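Local coordinates for protein sulfur oxygenase/reductase (Halothiobacillus neapolitanus, PDB 6QPA) that probably catalyses the oxygen-dependent oxidation and disproportionation of elemental sulfur at a mononuclear iron site, at residues V152-V160 with F298-R309. Sequence-based numbering, arbitrary orientation. Where two conformers were deposited one is given.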
loop_
_atom_site.group_PDB
_atom_site.type_symbol
_atom_site.label_atom_id
_atom_site.label_comp_id
_atom_site.label_asym_id
_atom_site.label_seq_id
_atom_site.Cartn_x
_atom_site.Cartn_y
_atom_site.Cartn_z
ATOM N N VAL A 152 -29.407 -49.929 0.326
ATOM C CA VAL A 152 -29.526 -48.905 -0.715
ATOM C C VAL A 152 -28.144 -48.602 -1.286
ATOM O O VAL A 152 -27.289 -48.047 -0.591
ATOM C CB VAL A 152 -30.197 -47.628 -0.198
ATOM C CG1 VAL A 152 -30.185 -46.590 -1.305
ATOM C CG2 VAL A 152 -31.631 -47.926 0.216
ATOM N N ALA A 153 -27.933 -48.963 -2.563
ATOM C CA ALA A 153 -26.682 -48.698 -3.290
ATOM C C ALA A 153 -26.937 -47.524 -4.232
ATOM O O ALA A 153 -27.510 -47.700 -5.309
ATOM C CB ALA A 153 -26.199 -49.936 -4.057
ATOM N N LEU A 154 -26.536 -46.321 -3.818
ATOM C CA LEU A 154 -26.854 -45.113 -4.573
ATOM C C LEU A 154 -25.947 -45.005 -5.792
ATOM O O LEU A 154 -24.717 -45.035 -5.663
ATOM C CB LEU A 154 -26.727 -43.867 -3.694
ATOM C CG LEU A 154 -27.769 -43.793 -2.571
ATOM C CD1 LEU A 154 -27.510 -42.581 -1.696
ATOM C CD2 LEU A 154 -29.178 -43.746 -3.117
ATOM N N SER A 155 -26.564 -44.883 -6.969
ATOM C CA SER A 155 -25.846 -44.777 -8.241
ATOM C C SER A 155 -24.861 -43.617 -8.206
ATOM O O SER A 155 -25.247 -42.480 -7.924
ATOM C CB SER A 155 -26.848 -44.590 -9.382
ATOM O OG SER A 155 -26.190 -44.563 -10.636
ATOM N N SER A 156 -23.585 -43.920 -8.462
ATOM C CA SER A 156 -22.507 -42.929 -8.478
ATOM C C SER A 156 -22.448 -42.080 -7.206
ATOM O O SER A 156 -22.010 -40.932 -7.261
ATOM C CB SER A 156 -22.638 -42.007 -9.702
ATOM O OG SER A 156 -22.461 -42.721 -10.906
ATOM N N GLN A 157 -22.882 -42.619 -6.062
ATOM C CA GLN A 157 -22.938 -41.862 -4.803
ATOM C C GLN A 157 -22.680 -42.786 -3.609
ATOM O O GLN A 157 -23.462 -42.840 -2.658
ATOM C CB GLN A 157 -24.288 -41.163 -4.614
ATOM C CG GLN A 157 -24.545 -39.921 -5.454
ATOM C CD GLN A 157 -25.990 -39.383 -5.307
ATOM O OE1 GLN A 157 -26.705 -39.700 -4.342
ATOM N NE2 GLN A 157 -26.411 -38.557 -6.270
ATOM N N ARG A 158 -21.585 -43.538 -3.644
ATOM C CA ARG A 158 -21.210 -44.381 -2.514
ATOM C C ARG A 158 -19.729 -44.696 -2.660
ATOM O O ARG A 158 -19.060 -44.207 -3.570
ATOM C CB ARG A 158 -22.081 -45.643 -2.428
ATOM C CG ARG A 158 -21.845 -46.671 -3.543
ATOM C CD ARG A 158 -23.006 -47.627 -3.723
ATOM N NE ARG A 158 -22.667 -48.644 -4.725
ATOM C CZ ARG A 158 -22.684 -48.429 -6.042
ATOM N NH1 ARG A 158 -23.068 -47.243 -6.530
ATOM N NH2 ARG A 158 -22.329 -49.404 -6.873
ATOM N N THR A 159 -19.217 -45.509 -1.748
ATOM C CA THR A 159 -17.803 -45.831 -1.710
ATOM C C THR A 159 -17.617 -47.293 -2.099
ATOM O O THR A 159 -18.375 -48.166 -1.657
ATOM C CB THR A 159 -17.227 -45.556 -0.318
ATOM O OG1 THR A 159 -17.273 -44.154 -0.073
ATOM C CG2 THR A 159 -15.758 -46.057 -0.211
ATOM N N VAL A 160 -16.650 -47.552 -2.968
ATOM C CA VAL A 160 -16.265 -48.917 -3.301
ATOM C C VAL A 160 -14.856 -49.140 -2.784
ATOM O O VAL A 160 -13.948 -48.334 -3.032
ATOM C CB VAL A 160 -16.383 -49.213 -4.808
ATOM C CG1 VAL A 160 -15.837 -50.622 -5.127
ATOM C CG2 VAL A 160 -17.848 -49.110 -5.244
ATOM N N PHE A 298 -9.530 -47.406 -1.604
ATOM C CA PHE A 298 -10.833 -46.751 -1.627
ATOM C C PHE A 298 -11.070 -46.115 -2.997
ATOM O O PHE A 298 -10.177 -45.474 -3.546
ATOM C CB PHE A 298 -10.929 -45.658 -0.552
ATOM C CG PHE A 298 -11.170 -46.171 0.845
ATOM C CD1 PHE A 298 -10.565 -47.346 1.292
ATOM C CD2 PHE A 298 -11.998 -45.460 1.727
ATOM C CE1 PHE A 298 -10.774 -47.807 2.595
ATOM C CE2 PHE A 298 -12.221 -45.912 3.024
ATOM C CZ PHE A 298 -11.597 -47.088 3.466
ATOM N N PHE A 299 -12.287 -46.279 -3.524
ATOM C CA PHE A 299 -12.684 -45.736 -4.817
ATOM C C PHE A 299 -14.043 -45.047 -4.756
ATOM O O PHE A 299 -14.929 -45.421 -3.979
ATOM C CB PHE A 299 -12.826 -46.814 -5.877
ATOM C CG PHE A 299 -11.568 -47.535 -6.209
ATOM C CD1 PHE A 299 -11.170 -48.630 -5.456
ATOM C CD2 PHE A 299 -10.808 -47.160 -7.304
ATOM C CE1 PHE A 299 -10.032 -49.335 -5.776
ATOM C CE2 PHE A 299 -9.660 -47.861 -7.640
ATOM C CZ PHE A 299 -9.269 -48.954 -6.864
ATOM N N SER A 300 -14.230 -44.096 -5.668
ATOM C CA SER A 300 -15.538 -43.558 -5.947
ATOM C C SER A 300 -16.002 -44.058 -7.304
ATOM O O SER A 300 -15.234 -43.997 -8.269
ATOM C CB SER A 300 -15.511 -42.034 -5.942
ATOM O OG SER A 300 -16.779 -41.578 -6.342
ATOM N N PRO A 301 -17.200 -44.612 -7.416
ATOM C CA PRO A 301 -17.704 -44.985 -8.744
ATOM C C PRO A 301 -18.124 -43.740 -9.518
ATOM O O PRO A 301 -19.086 -43.063 -9.149
ATOM C CB PRO A 301 -18.897 -45.900 -8.425
ATOM C CG PRO A 301 -19.369 -45.442 -7.083
ATOM C CD PRO A 301 -18.136 -44.979 -6.339
ATOM N N MET A 302 -17.373 -43.395 -10.563
ATOM C CA MET A 302 -17.671 -42.186 -11.318
ATOM C C MET A 302 -18.890 -42.384 -12.205
ATOM O O MET A 302 -19.795 -41.546 -12.236
ATOM C CB MET A 302 -16.467 -41.786 -12.169
ATOM C CG MET A 302 -15.278 -41.229 -11.432
ATOM S SD MET A 302 -15.729 -40.333 -9.903
ATOM C CE MET A 302 -16.066 -38.683 -10.537
ATOM N N MET A 303 -18.904 -43.468 -12.974
ATOM C CA MET A 303 -19.972 -43.773 -13.912
ATOM C C MET A 303 -20.268 -45.244 -13.737
ATOM O O MET A 303 -19.358 -46.020 -13.450
ATOM C CB MET A 303 -19.582 -43.498 -15.378
ATOM C CG MET A 303 -19.113 -42.079 -15.656
ATOM S SD MET A 303 -18.959 -41.725 -17.423
ATOM C CE MET A 303 -17.358 -40.900 -17.471
ATOM N N GLU A 304 -21.533 -45.615 -13.851
ATOM C CA GLU A 304 -21.908 -47.014 -13.725
ATOM C C GLU A 304 -23.010 -47.313 -14.713
ATOM O O GLU A 304 -23.911 -46.490 -14.913
ATOM C CB GLU A 304 -22.420 -47.355 -12.331
ATOM C CG GLU A 304 -21.545 -46.898 -11.203
ATOM C CD GLU A 304 -22.129 -47.310 -9.868
ATOM O OE1 GLU A 304 -22.792 -46.457 -9.238
ATOM O OE2 GLU A 304 -21.943 -48.488 -9.480
ATOM N N GLN A 305 -22.925 -48.470 -15.351
ATOM C CA GLN A 305 -24.091 -49.053 -16.010
ATOM C C GLN A 305 -24.257 -50.394 -15.303
ATOM O O GLN A 305 -23.508 -51.352 -15.547
ATOM C CB GLN A 305 -23.950 -49.094 -17.545
ATOM C CG GLN A 305 -23.939 -50.428 -18.264
ATOM C CD GLN A 305 -25.274 -51.146 -18.333
ATOM O OE1 GLN A 305 -26.019 -51.242 -17.351
ATOM N NE2 GLN A 305 -25.559 -51.702 -19.504
ATOM N N GLY A 306 -25.201 -50.423 -14.357
ATOM C CA GLY A 306 -25.247 -51.486 -13.378
ATOM C C GLY A 306 -26.209 -52.622 -13.666
ATOM O O GLY A 306 -26.479 -53.416 -12.764
ATOM N N LEU A 307 -26.709 -52.758 -14.901
ATOM C CA LEU A 307 -27.682 -53.822 -15.145
ATOM C C LEU A 307 -27.089 -55.221 -15.002
ATOM O O LEU A 307 -27.831 -56.177 -14.765
ATOM C CB LEU A 307 -28.355 -53.649 -16.502
ATOM C CG LEU A 307 -29.518 -52.665 -16.286
ATOM C CD1 LEU A 307 -29.195 -51.231 -16.757
ATOM C CD2 LEU A 307 -30.853 -53.195 -16.820
ATOM N N TRP A 308 -25.774 -55.364 -15.123
ATOM C CA TRP A 308 -25.157 -56.659 -14.875
ATOM C C TRP A 308 -25.441 -57.173 -13.464
ATOM O O TRP A 308 -25.471 -58.385 -13.238
ATOM C CB TRP A 308 -23.662 -56.539 -15.104
ATOM C CG TRP A 308 -22.984 -55.622 -14.136
ATOM C CD1 TRP A 308 -22.858 -54.268 -14.229
ATOM C CD2 TRP A 308 -22.332 -56.006 -12.918
ATOM N NE1 TRP A 308 -22.157 -53.786 -13.144
ATOM C CE2 TRP A 308 -21.815 -54.838 -12.335
ATOM C CE3 TRP A 308 -22.115 -57.231 -12.282
ATOM C CZ2 TRP A 308 -21.115 -54.856 -11.133
ATOM C CZ3 TRP A 308 -21.420 -57.249 -11.096
ATOM C CH2 TRP A 308 -20.919 -56.073 -10.535
ATOM N N ARG A 309 -25.627 -56.273 -12.494
ATOM C CA ARG A 309 -25.901 -56.723 -11.135
ATOM C C ARG A 309 -27.212 -57.474 -11.044
ATOM O O ARG A 309 -27.350 -58.367 -10.202
ATOM C CB ARG A 309 -25.957 -55.550 -10.176
ATOM C CG ARG A 309 -24.735 -54.704 -10.138
ATOM C CD ARG A 309 -25.028 -53.447 -9.302
ATOM N NE ARG A 309 -23.750 -52.915 -8.924
ATOM C CZ ARG A 309 -23.325 -52.717 -7.689
ATOM N NH1 ARG A 309 -24.102 -52.931 -6.618
ATOM N NH2 ARG A 309 -22.089 -52.270 -7.550
HETATM O O HOH W 1 -26.351 -45.658 -13.370
HETATM O O HOH W 2 -19.459 -41.515 -5.265
HETATM O O HOH W 3 -15.053 -42.693 -2.137
#
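Arg158 sets off with CG wedged between its backbone N and carbonyl carbon (chi1 70°), then runs extended to NE and presents its guanidinium to Glu304, whose CG lies anti to the carbonyl carbon (chi1 -50°). The salt bridge lies just beyond the end of the antiparallel pairing of strands 159-167 and 290-305, past the corner the chain turns at Met303, in a fold related to the dimeric alpha-beta barrels, far from the iron. The grip is end-on and bidentate: NH1 reaches Glu304 OE1 at 2.8 Å, while NH2 takes the syn lone pair of OE2, the two planes being nearly coplanar. Ser156 N, in the type II turn from Leu154 to Gln157, also donates to OE1, almost straight (170°). NH1 bonds Leu154 O as well, tying the turn to the carboxylate.

Arg309 arrives from the opposite direction, its guanidinium perpendicular to that of Arg158, so that Arg158 NH2 lies over its face, 3.0 Å from Arg309 NH2. Glu258 forms salt bridges with both arginines and is likely to offset their like charges. A leucine in place of Arg158 would probably leave Glu304 and Glu258 each short of a cationic partner and the turn less firmly held.

Ser156 OG also donates to Met302 O from above its carbonyl plane and is hydrogen-bonded to NE2 of Gln267 of a second subunit. Pro301 CG covers one face of the Arg158 guanidinium, and its CD comes within 3.0 Å of Arg158 O. Between these two segments the strands pair at Val160 and Phe299, an antiparallel hydrogen-bonded pair: Val160 N donates to Phe299 O at 2.9 Å and Phe299 N to Val160 O at 2.7 Å.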